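PDB 1VHF: divalent-cation tolerance protein CutA from Thermotoga maritima, which is probably involved in resistance toward heavy metals, consistent with copper binding, and forms a homotrimer. Local coordinates for residues A[16-19]-A[20-24]; A[40-44]-A[45-49]; A[69-72]-A[73-77]; A[93-96]-A[97-101]. All blocks are in the same frame, centred on the assembly; numbering follows the deposited sequence.

Contact 1. Residues A[16-19]-A[20-24]; sequences ALEI and GRKLL
Glu18 and Lys22, one helical turn apart, lie side by side and point the same way. The Glu18 chain is extended, and its carboxylate lies against the aliphatic part of the lysine: OE2 of Glu18 is 3.3 Å from CE of Lys22. The ammonium group turns off at the last torsion of Lys22 (chi4 -60°), which leaves NZ of Lys22 4.4 Å from OE2 of Glu18, beyond a salt bridge though still near enough for attraction between opposite charges. The other carboxylate oxygen, OE1, makes a salt bridge to Lys15, so Glu18 probably eases the charge of one lysine directly and of the other at longer range.

Ile19 and Leu23 repeat the i to i+4 spacing on the buried side, again alongside each other and with the same heading. With CG2 of Ile19 opposite the backbone N, that methyl reaches CD1 of Leu23 at 4.0 Å. CG of Leu23 also rests on the carbonyl of its partner, 3.2 Å from Ile19 O. Ile19 packs further on Phe10 of strand 3-10 and on Leu71 and Leu74 of helix 64-74, while Leu23 meets Leu67 and Glu70 of that helix.

Four successive backbone bonds hold the turns together; Gly20 N to Ala16 O and Leu23 N to Ile19 O are both 2.9 Å long. The pattern is that of an amphipathic alpha-helix, charged chains along one flank and branched apolar ones along another, here helix 13-25 packed on the sheet of the ferredoxin-like CutA fold.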
loop_
_atom_site.group_PDB
_atom_site.type_symbol
_atom_site.label_atom_id
_atom_site.label_comp_id
_atom_site.label_asym_id
_atom_site.label_seq_id
_atom_site.Cartn_x
_atom_site.Cartn_y
_atom_site.Cartn_z
ATOM N N ALA A 16 0.441 1.862 9.623
ATOM C CA ALA A 16 0.459 0.973 8.460
ATOM C C ALA A 16 -0.475 -0.207 8.666
ATOM O O ALA A 16 -1.223 -0.617 7.738
ATOM C CB ALA A 16 1.889 0.496 8.203
ATOM N N LEU A 17 -0.378 -0.837 9.842
ATOM C CA LEU A 17 -1.213 -1.997 10.121
ATOM C C LEU A 17 -2.705 -1.622 10.223
ATOM O O LEU A 17 -3.496 -2.435 9.746
ATOM C CB LEU A 17 -0.790 -2.725 11.410
ATOM C CG LEU A 17 0.661 -3.179 11.474
ATOM C CD1 LEU A 17 0.844 -4.049 12.732
ATOM C CD2 LEU A 17 1.139 -3.901 10.248
ATOM N N GLU A 18 -3.011 -0.452 10.791
ATOM C CA GLU A 18 -4.455 -0.095 10.906
ATOM C C GLU A 18 -5.029 0.146 9.524
ATOM O O GLU A 18 -6.150 -0.289 9.229
ATOM C CB GLU A 18 -4.525 1.185 11.746
ATOM C CG GLU A 18 -5.903 1.817 11.891
ATOM C CD GLU A 18 -5.902 3.303 12.156
ATOM O OE1 GLU A 18 -4.883 3.963 12.421
ATOM O OE2 GLU A 18 -7.010 3.922 12.153
ATOM N N ILE A 19 -4.267 0.833 8.652
ATOM C CA ILE A 19 -4.790 1.103 7.296
ATOM C C ILE A 19 -4.904 -0.193 6.527
ATOM O O ILE A 19 -5.897 -0.442 5.830
ATOM C CB ILE A 19 -3.908 2.176 6.641
ATOM C CG1 ILE A 19 -4.245 3.510 7.346
ATOM C CG2 ILE A 19 -4.177 2.251 5.154
ATOM C CD1 ILE A 19 -3.310 4.633 6.934
ATOM N N GLY A 20 -3.902 -1.070 6.659
ATOM C CA GLY A 20 -4.044 -2.376 5.955
ATOM C C GLY A 20 -5.277 -3.103 6.467
ATOM O O GLY A 20 -5.969 -3.707 5.655
ATOM N N ARG A 21 -5.482 -3.148 7.795
ATOM C CA ARG A 21 -6.703 -3.825 8.288
ATOM C C ARG A 21 -7.947 -3.167 7.739
ATOM O O ARG A 21 -8.879 -3.906 7.339
ATOM C CB ARG A 21 -6.679 -3.747 9.829
ATOM C CG ARG A 21 -7.943 -4.378 10.425
ATOM C CD ARG A 21 -7.997 -4.190 11.929
ATOM N NE ARG A 21 -8.743 -5.226 12.599
ATOM C CZ ARG A 21 -8.521 -6.531 12.637
ATOM N NH1 ARG A 21 -7.503 -7.092 12.015
ATOM N NH2 ARG A 21 -9.357 -7.290 13.333
ATOM N N LYS A 22 -8.047 -1.835 7.667
ATOM C CA LYS A 22 -9.235 -1.175 7.141
ATOM C C LYS A 22 -9.464 -1.524 5.684
ATOM O O LYS A 22 -10.611 -1.717 5.243
ATOM C CB LYS A 22 -9.139 0.354 7.314
ATOM C CG LYS A 22 -9.475 0.733 8.768
ATOM C CD LYS A 22 -9.411 2.222 8.989
ATOM C CE LYS A 22 -9.522 2.553 10.494
ATOM N NZ LYS A 22 -10.817 2.057 11.036
ATOM N N LEU A 23 -8.391 -1.590 4.897
ATOM C CA LEU A 23 -8.520 -1.945 3.489
ATOM C C LEU A 23 -8.976 -3.387 3.343
ATOM O O LEU A 23 -9.765 -3.671 2.428
ATOM C CB LEU A 23 -7.199 -1.689 2.744
ATOM C CG LEU A 23 -6.765 -0.231 2.724
ATOM C CD1 LEU A 23 -5.347 -0.091 2.185
ATOM C CD2 LEU A 23 -7.763 0.627 1.946
ATOM N N LEU A 24 -8.516 -4.282 4.237
ATOM C CA LEU A 24 -9.026 -5.663 4.198
ATOM C C LEU A 24 -10.500 -5.717 4.629
ATOM O O LEU A 24 -11.267 -6.462 4.005
ATOM C CB LEU A 24 -8.189 -6.516 5.163
ATOM C CG LEU A 24 -6.783 -6.908 4.666
ATOM C CD1 LEU A 24 -5.951 -7.396 5.835
ATOM C CD2 LEU A 24 -6.920 -7.972 3.573
#

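Contact 2. Residues A[40-44]-A[45-49]; sequences GYWWK and GEIVQ
Two CH-pi contacts, one on each face of the hairpin, carry the side-chain packing between Tyr41 and Val48 and between Trp42 and Ile47. On the first face, CG2 of Val48 stands 3.6 Å from the centroid of the Tyr41 ring, shifted toward its rim and closest to CE1. Tyr41 has CG between its backbone N and carbonyl carbon (chi1 49°), which swings the ring across the neighbouring strand; its hydroxyl is hydrogen-bonded to Asp50. CG1 of Val48 also touches CB of Trp43. On the other face, CG1 of Ile47 sits 3.5 Å from the centroid of the Trp42 six-membered ring, almost on its normal, and Gly45 O approaches the indole edge 3.3 Å from CZ3 of Trp42.

Backbone hydrogen bonds set the register. Val48 N gives Tyr41 O a nearly straight bond of 2.9 Å (178° at the hydrogen), and the return bond from Tyr41 N to Val48 O is longer, 3.3 Å. Nearer the turn, Trp43 and Glu46 are joined by two more, Trp43 N to Glu46 O being 2.8 Å.

The type I' turn runs from Trp43 to Glu46, with Lys44 and Gly45, both of positive phi, at its centre. A water donates to Lys44 O and, weakly, to OE1 of Glu46.

This is the tip of the long hairpin of strands 31-43 and 46-60, which projects past the helices and is exposed in the single chain.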
loop_
_atom_site.group_PDB
_atom_site.type_symbol
_atom_site.label_atom_id
_atom_site.label_comp_id
_atom_site.label_asym_id
_atom_site.label_seq_id
_atom_site.Cartn_x
_atom_site.Cartn_y
_atom_site.Cartn_z
ATOM N N GLY A 40 14.864 9.232 3.354
ATOM C CA GLY A 40 15.546 10.524 3.225
ATOM C C GLY A 40 14.917 11.313 2.092
ATOM O O GLY A 40 14.489 10.752 1.104
ATOM N N TYR A 41 14.778 12.631 2.305
ATOM C CA TYR A 41 14.141 13.496 1.343
ATOM C C TYR A 41 14.373 14.967 1.791
ATOM O O TYR A 41 14.811 15.182 2.918
ATOM C CB TYR A 41 12.620 13.226 1.290
ATOM C CG TYR A 41 11.932 13.185 2.636
ATOM C CD1 TYR A 41 11.390 14.345 3.192
ATOM C CD2 TYR A 41 11.821 12.021 3.375
ATOM C CE1 TYR A 41 10.754 14.297 4.435
ATOM C CE2 TYR A 41 11.196 11.942 4.611
ATOM C CZ TYR A 41 10.665 13.116 5.137
ATOM O OH TYR A 41 10.057 13.091 6.372
ATOM N N TRP A 42 14.083 15.878 0.892
ATOM C CA TRP A 42 14.183 17.310 1.240
ATOM C C TRP A 42 12.888 17.727 1.925
ATOM O O TRP A 42 11.787 17.361 1.511
ATOM C CB TRP A 42 14.426 18.144 -0.026
ATOM C CG TRP A 42 15.820 18.065 -0.572
ATOM C CD1 TRP A 42 16.287 17.160 -1.490
ATOM C CD2 TRP A 42 16.914 18.950 -0.284
ATOM N NE1 TRP A 42 17.601 17.423 -1.769
ATOM C CE2 TRP A 42 18.029 18.490 -1.047
ATOM C CE3 TRP A 42 17.062 20.083 0.511
ATOM C CZ2 TRP A 42 19.267 19.131 -1.008
ATOM C CZ3 TRP A 42 18.309 20.722 0.556
ATOM C CH2 TRP A 42 19.385 20.225 -0.200
ATOM N N TRP A 43 13.048 18.586 2.928
ATOM C CA TRP A 43 11.925 19.141 3.644
ATOM C C TRP A 43 12.303 20.546 4.149
ATOM O O TRP A 43 13.194 20.681 4.944
ATOM C CB TRP A 43 11.540 18.251 4.826
ATOM C CG TRP A 43 10.351 18.778 5.578
ATOM C CD1 TRP A 43 10.318 19.207 6.875
ATOM C CD2 TRP A 43 9.048 18.989 5.038
ATOM N NE1 TRP A 43 9.049 19.613 7.188
ATOM C CE2 TRP A 43 8.250 19.507 6.083
ATOM C CE3 TRP A 43 8.466 18.789 3.780
ATOM C CZ2 TRP A 43 6.903 19.818 5.901
ATOM C CZ3 TRP A 43 7.126 19.090 3.609
ATOM C CH2 TRP A 43 6.365 19.619 4.669
ATOM N N LYS A 44 11.511 21.514 3.659
ATOM C CA LYS A 44 11.760 22.906 4.064
ATOM C C LYS A 44 13.188 23.355 3.889
ATOM O O LYS A 44 13.831 23.977 4.753
ATOM C CB LYS A 44 11.313 23.158 5.517
ATOM C CG LYS A 44 9.794 23.016 5.672
ATOM C CD LYS A 44 9.355 23.494 7.047
ATOM C CE LYS A 44 8.218 22.662 7.606
ATOM N NZ LYS A 44 8.176 22.748 9.101
ATOM N N GLY A 45 13.773 22.945 2.761
ATOM C CA GLY A 45 15.122 23.330 2.408
ATOM C C GLY A 45 16.239 22.553 3.027
ATOM O O GLY A 45 17.410 22.942 2.878
ATOM N N GLU A 46 15.935 21.468 3.781
ATOM C CA GLU A 46 16.999 20.683 4.396
ATOM C C GLU A 46 16.803 19.191 4.065
ATOM O O GLU A 46 15.668 18.796 3.848
ATOM C CB GLU A 46 16.918 20.848 5.933
ATOM C CG GLU A 46 17.559 22.204 6.309
ATOM C CD GLU A 46 17.651 22.412 7.797
ATOM O OE1 GLU A 46 17.869 23.576 8.203
ATOM O OE2 GLU A 46 17.514 21.429 8.555
ATOM N N ILE A 47 17.911 18.475 4.039
ATOM C CA ILE A 47 17.752 17.015 3.811
ATOM C C ILE A 47 17.478 16.409 5.178
ATOM O O ILE A 47 18.143 16.729 6.194
ATOM C CB ILE A 47 19.038 16.454 3.210
ATOM C CG1 ILE A 47 19.233 16.924 1.774
ATOM C CG2 ILE A 47 18.958 14.908 3.187
ATOM C CD1 ILE A 47 20.591 16.552 1.193
ATOM N N VAL A 48 16.421 15.610 5.247
ATOM C CA VAL A 48 16.085 14.994 6.517
ATOM C C VAL A 48 16.143 13.463 6.386
ATOM O O VAL A 48 16.049 12.939 5.293
ATOM C CB VAL A 48 14.697 15.400 6.985
ATOM C CG1 VAL A 48 14.585 16.921 7.174
ATOM C CG2 VAL A 48 13.631 14.946 6.005
ATOM N N GLN A 49 16.391 12.862 7.523
ATOM C CA GLN A 49 16.407 11.390 7.637
ATOM C C GLN A 49 15.220 11.080 8.539
ATOM O O GLN A 49 15.061 11.666 9.618
ATOM C CB GLN A 49 17.708 10.863 8.190
ATOM C CG GLN A 49 18.922 11.080 7.296
ATOM C CD GLN A 49 19.635 9.805 6.896
ATOM O OE1 GLN A 49 19.787 8.880 7.694
ATOM N NE2 GLN A 49 20.091 9.745 5.637
HETATM O O HOH W 1 14.758 24.888 7.720
#

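Contact 3. Residues A[69-72]-A[73-77]; sequences EELR and KLHPY
The His75 imidazole lies alongside Leu71, both chains heading the same way, with CD2 of His75 4.1 Å from CD1 of Leu71. At the ring edge, in its plane, ND1 of His75 accepts from Tyr77 N at 3.1 Å; the ring also meets that of Phe10 in strand 3-10, the planes about 15° apart. NE2 is hydrogen-bonded to Ser8, and bonds at both nitrogens therefore fix the turn of the imidazole. The Glu70 carboxylate crosses Leu74: a bend at chi2 (60°) folds OE2 of Glu70 to 3.4 Å from CG of Leu74.

These residues form the C-terminal end of helix 64-74, one of the helices covering the sheet in the ferredoxin-like CutA fold, and the start of the loop after it. Leu74 N is bonded to Glu70 O at 2.9 Å; His75, the first residue to leave helical angles, bonds through N to Arg72 O at 3.3 Å, from above the carbonyl plane. Two waters also lie at Arg72 O, one near His75 O and the other near Tyr77 O. NE of Arg72 gives a weak bond to the second of these waters, and NH2 is hydrogen-bonded to Glu78 O. A further water accepts from NZ of Lys73 at 2.8 Å and donates weakly to OE2 of Glu69.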
loop_
_atom_site.group_PDB
_atom_site.type_symbol
_atom_site.label_atom_id
_atom_site.label_comp_id
_atom_site.label_asym_id
_atom_site.label_seq_id
_atom_site.Cartn_x
_atom_site.Cartn_y
_atom_site.Cartn_z
ATOM N N GLU A 69 -8.282 5.790 -3.941
ATOM C CA GLU A 69 -9.162 6.756 -3.281
ATOM C C GLU A 69 -9.241 6.530 -1.795
ATOM O O GLU A 69 -9.025 7.457 -0.986
ATOM C CB GLU A 69 -10.570 6.643 -3.914
ATOM C CG GLU A 69 -10.623 7.003 -5.389
ATOM C CD GLU A 69 -12.030 6.995 -5.956
ATOM O OE1 GLU A 69 -12.511 5.932 -6.401
ATOM O OE2 GLU A 69 -12.680 8.064 -5.960
ATOM N N GLU A 70 -9.417 5.293 -1.350
ATOM C CA GLU A 70 -9.510 4.998 0.066
ATOM C C GLU A 70 -8.193 5.237 0.765
ATOM O O GLU A 70 -8.133 5.731 1.894
ATOM C CB GLU A 70 -10.059 3.601 0.361
ATOM C CG GLU A 70 -10.390 3.351 1.806
ATOM C CD GLU A 70 -11.426 4.218 2.483
ATOM O OE1 GLU A 70 -12.254 4.851 1.806
ATOM O OE2 GLU A 70 -11.446 4.264 3.741
ATOM N N LEU A 71 -7.089 4.720 0.164
ATOM C CA LEU A 71 -5.783 4.924 0.797
ATOM C C LEU A 71 -5.451 6.397 0.923
ATOM O O LEU A 71 -4.978 6.776 2.012
ATOM C CB LEU A 71 -4.764 4.147 -0.058
ATOM C CG LEU A 71 -3.315 4.251 0.425
ATOM C CD1 LEU A 71 -3.154 3.758 1.854
ATOM C CD2 LEU A 71 -2.410 3.448 -0.501
ATOM N N ARG A 72 -5.752 7.236 -0.060
ATOM C CA ARG A 72 -5.473 8.680 0.050
ATOM C C ARG A 72 -6.295 9.267 1.207
ATOM O O ARG A 72 -5.794 10.028 2.040
ATOM C CB ARG A 72 -5.872 9.403 -1.231
ATOM C CG ARG A 72 -5.699 10.950 -1.117
ATOM C CD ARG A 72 -4.236 11.233 -1.337
ATOM N NE ARG A 72 -3.770 12.584 -1.254
ATOM C CZ ARG A 72 -3.922 13.606 -2.070
ATOM N NH1 ARG A 72 -4.635 13.493 -3.190
ATOM N NH2 ARG A 72 -3.262 14.743 -1.828
ATOM N N LYS A 73 -7.544 8.823 1.329
ATOM C CA LYS A 73 -8.427 9.314 2.377
ATOM C C LYS A 73 -8.131 8.849 3.758
ATOM O O LYS A 73 -8.553 9.501 4.753
ATOM C CB LYS A 73 -9.896 9.034 1.968
ATOM C CG LYS A 73 -10.286 10.047 0.890
ATOM C CD LYS A 73 -11.676 9.788 0.307
ATOM C CE LYS A 73 -11.891 10.767 -0.831
ATOM N NZ LYS A 73 -13.147 10.591 -1.598
ATOM N N LEU A 74 -7.458 7.717 3.947
ATOM C CA LEU A 74 -7.070 7.227 5.253
ATOM C C LEU A 74 -5.637 7.660 5.628
ATOM O O LEU A 74 -5.223 7.502 6.767
ATOM C CB LEU A 74 -7.095 5.677 5.260
ATOM C CG LEU A 74 -8.475 5.027 5.106
ATOM C CD1 LEU A 74 -8.351 3.526 4.884
ATOM C CD2 LEU A 74 -9.322 5.303 6.354
ATOM N N HIS A 75 -4.946 8.291 4.677
ATOM C CA HIS A 75 -3.513 8.523 4.961
ATOM C C HIS A 75 -3.235 9.638 5.909
ATOM O O HIS A 75 -3.803 10.735 5.740
ATOM C CB HIS A 75 -2.832 8.817 3.574
ATOM C CG HIS A 75 -1.464 8.193 3.564
ATOM N ND1 HIS A 75 -0.442 8.704 4.323
ATOM C CD2 HIS A 75 -0.968 7.103 2.919
ATOM C CE1 HIS A 75 0.648 7.965 4.144
ATOM N NE2 HIS A 75 0.345 6.966 3.298
ATOM N N PRO A 76 -2.286 9.493 6.826
ATOM C CA PRO A 76 -1.943 10.603 7.707
ATOM C C PRO A 76 -1.197 11.688 6.960
ATOM O O PRO A 76 -1.102 12.851 7.435
ATOM C CB PRO A 76 -1.063 9.993 8.779
ATOM C CG PRO A 76 -0.542 8.717 8.199
ATOM C CD PRO A 76 -1.552 8.262 7.159
ATOM N N TYR A 77 -0.513 11.387 5.862
ATOM C CA TYR A 77 0.235 12.354 5.067
ATOM C C TYR A 77 -0.638 13.074 4.044
ATOM O O TYR A 77 -1.538 12.495 3.384
ATOM C CB TYR A 77 1.422 11.745 4.301
ATOM C CG TYR A 77 2.476 11.039 5.113
ATOM C CD1 TYR A 77 2.731 11.244 6.450
ATOM C CD2 TYR A 77 3.276 10.133 4.425
ATOM C CE1 TYR A 77 3.742 10.583 7.128
ATOM C CE2 TYR A 77 4.284 9.450 5.076
ATOM C CZ TYR A 77 4.496 9.658 6.409
ATOM O OH TYR A 77 5.511 8.981 7.059
HETATM O O HOH W 2 -13.896 8.221 -2.800
HETATM O O HOH W 3 -5.786 11.739 4.249
HETATM O O HOH W 4 -3.645 11.967 1.653
#

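Contact 4. Residues A[93-96]-A[97-101]; sequences EYMN and WLRES
With CG of Tyr94 opposite its backbone N (chi1 -175°) and CG of Leu98 opposite its own carbonyl carbon (chi1 -76°), the phenol and the isobutyl group cross one turn apart on the helix. CG of Leu98 lies over the face of the Tyr94 ring, 4.1 Å from its centroid, and CD1 of Leu98 is 3.5 Å from CE2 of Tyr94. Trp97 runs alongside the tyrosine. The planes of the Tyr94 ring and the Trp97 six-membered ring are near parallel (26°) but slid apart, centroids 5.4 Å from each other, so they barely overlap; CE1 of Tyr94 touches CE3 of Trp97. OG of Ser101 sits above the centre of the indole while donating a 2.6 Å hydrogen bond to Trp97 O, which also accepts from Ser101 N on the opposite face of the carbonyl plane.

On another flank Met95, a selenomethionine, crosses Arg99 at about a right angle, CG of Met95 lying 3.3 Å from NH2 of Arg99. The guanidinium edge faces Asn96, whose OD1 is 3.2 Å from NH1 of Arg99.

Met95 and Leu98 bear on Leu3 of the sheet, and Tyr94 and Trp97 on Cys31 of strand 31-43. The chemistry is divided accordingly: apolar and aromatic packing joins helix 92-101 to the strands, while the arginine, set beside an amide oxygen, probably has its charge eased on the exposed flank.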
loop_
_atom_site.group_PDB
_atom_site.type_symbol
_atom_site.label_atom_id
_atom_site.label_comp_id
_atom_site.label_asym_id
_atom_site.label_seq_id
_atom_site.Cartn_x
_atom_site.Cartn_y
_atom_site.Cartn_z
ATOM N N GLU A 93 -2.735 -20.612 -8.802
ATOM C CA GLU A 93 -3.547 -20.850 -7.600
ATOM C C GLU A 93 -3.581 -19.622 -6.706
ATOM O O GLU A 93 -4.578 -19.305 -6.042
ATOM C CB GLU A 93 -3.014 -22.055 -6.835
ATOM C CG GLU A 93 -3.216 -23.396 -7.548
ATOM C CD GLU A 93 -1.980 -23.820 -8.306
ATOM O OE1 GLU A 93 -1.324 -22.990 -8.981
ATOM O OE2 GLU A 93 -1.632 -25.029 -8.264
ATOM N N TYR A 94 -2.469 -18.874 -6.669
ATOM C CA TYR A 94 -2.454 -17.665 -5.839
ATOM C C TYR A 94 -3.281 -16.575 -6.494
ATOM O O TYR A 94 -3.971 -15.824 -5.797
ATOM C CB TYR A 94 -0.980 -17.216 -5.649
ATOM C CG TYR A 94 -0.849 -16.038 -4.692
ATOM C CD1 TYR A 94 -1.085 -16.256 -3.343
ATOM C CD2 TYR A 94 -0.450 -14.788 -5.102
ATOM C CE1 TYR A 94 -1.000 -15.233 -2.417
ATOM C CE2 TYR A 94 -0.368 -13.740 -4.182
ATOM C CZ TYR A 94 -0.629 -13.984 -2.863
ATOM O OH TYR A 94 -0.520 -12.973 -1.912
HETATM N N MSE A 95 -3.221 -16.474 -7.820
HETATM C CA MSE A 95 -3.996 -15.473 -8.536
HETATM C C MSE A 95 -5.499 -15.765 -8.305
HETATM O O MSE A 95 -6.242 -14.810 -8.151
HETATM C CB MSE A 95 -3.751 -15.484 -10.030
HETATM C CG MSE A 95 -4.467 -14.387 -10.814
HETATM SE SE MSE A 95 -3.746 -12.630 -10.478
HETATM C CE MSE A 95 -5.256 -11.834 -9.620
ATOM N N ASN A 96 -5.841 -17.055 -8.264
ATOM C CA ASN A 96 -7.283 -17.346 -8.028
ATOM C C ASN A 96 -7.690 -16.943 -6.623
ATOM O O ASN A 96 -8.779 -16.407 -6.393
ATOM C CB ASN A 96 -7.525 -18.842 -8.195
ATOM C CG ASN A 96 -7.356 -19.348 -9.614
ATOM O OD1 ASN A 96 -7.511 -18.603 -10.578
ATOM N ND2 ASN A 96 -7.057 -20.632 -9.740
ATOM N N TRP A 97 -6.828 -17.192 -5.638
ATOM C CA TRP A 97 -7.121 -16.813 -4.259
ATOM C C TRP A 97 -7.245 -15.281 -4.170
ATOM O O TRP A 97 -8.160 -14.759 -3.530
ATOM C CB TRP A 97 -6.012 -17.315 -3.340
ATOM C CG TRP A 97 -6.143 -16.800 -1.935
ATOM C CD1 TRP A 97 -6.993 -17.265 -0.971
ATOM C CD2 TRP A 97 -5.521 -15.633 -1.385
ATOM N NE1 TRP A 97 -6.884 -16.511 0.178
ATOM C CE2 TRP A 97 -5.966 -15.510 -0.057
ATOM C CE3 TRP A 97 -4.584 -14.712 -1.881
ATOM C CZ2 TRP A 97 -5.569 -14.499 0.822
ATOM C CZ3 TRP A 97 -4.125 -13.747 -0.984
ATOM C CH2 TRP A 97 -4.660 -13.609 0.300
ATOM N N LEU A 98 -6.348 -14.566 -4.840
ATOM C CA LEU A 98 -6.387 -13.100 -4.815
ATOM C C LEU A 98 -7.696 -12.563 -5.390
ATOM O O LEU A 98 -8.366 -11.702 -4.815
ATOM C CB LEU A 98 -5.227 -12.554 -5.674
ATOM C CG LEU A 98 -3.811 -12.602 -5.114
ATOM C CD1 LEU A 98 -2.807 -12.186 -6.204
ATOM C CD2 LEU A 98 -3.608 -11.723 -3.898
ATOM N N ARG A 99 -8.043 -13.069 -6.568
ATOM C CA ARG A 99 -9.260 -12.657 -7.269
ATOM C C ARG A 99 -10.492 -12.983 -6.444
ATOM O O ARG A 99 -11.395 -12.142 -6.346
ATOM C CB ARG A 99 -9.288 -13.351 -8.622
ATOM C CG ARG A 99 -10.480 -13.073 -9.519
ATOM C CD ARG A 99 -10.354 -13.975 -10.759
ATOM N NE ARG A 99 -9.172 -13.596 -11.529
ATOM C CZ ARG A 99 -8.240 -14.440 -11.957
ATOM N NH1 ARG A 99 -8.328 -15.732 -11.686
ATOM N NH2 ARG A 99 -7.218 -13.960 -12.666
ATOM N N GLU A 100 -10.569 -14.166 -5.861
ATOM C CA GLU A 100 -11.730 -14.538 -5.058
ATOM C C GLU A 100 -11.859 -13.693 -3.817
ATOM O O GLU A 100 -12.978 -13.283 -3.480
ATOM C CB GLU A 100 -11.707 -16.038 -4.763
ATOM C CG GLU A 100 -11.840 -16.861 -6.053
ATOM C CD GLU A 100 -13.243 -16.757 -6.632
ATOM O OE1 GLU A 100 -14.182 -17.237 -5.968
ATOM O OE2 GLU A 100 -13.409 -16.160 -7.716
ATOM N N SER A 101 -10.752 -13.241 -3.222
ATOM C CA SER A 101 -10.795 -12.441 -2.017
ATOM C C SER A 101 -11.387 -11.056 -2.230
ATOM O O SER A 101 -12.269 -10.653 -1.461
ATOM C CB SER A 101 -9.375 -12.298 -1.444
ATOM O OG SER A 101 -8.774 -13.570 -1.251
#

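The four contacts follow one another along the chain without overlap: contacts 1 and 4 each lie within one helix, contact 2 is a hairpin end, and contact 3 runs from the end of helix 64-74 into the loop that follows. Contacts 1 and 3 are neighbours, centres 11 Å apart; helix 13-25 meets helix 64-74 and the loop after it, CG2 of Ile19 lying 3.8 Å from CD1 of Leu71. Contacts 2 and 4 lie on opposite sides of the chain's centre, centres 41 Å apart. Strand 31-43 spans much of that length, from near helix 92-101 to the hairpin tip. A paired-helix layer thus covers one elongated sheet, with hairpin tip and terminal helix toward its extremes.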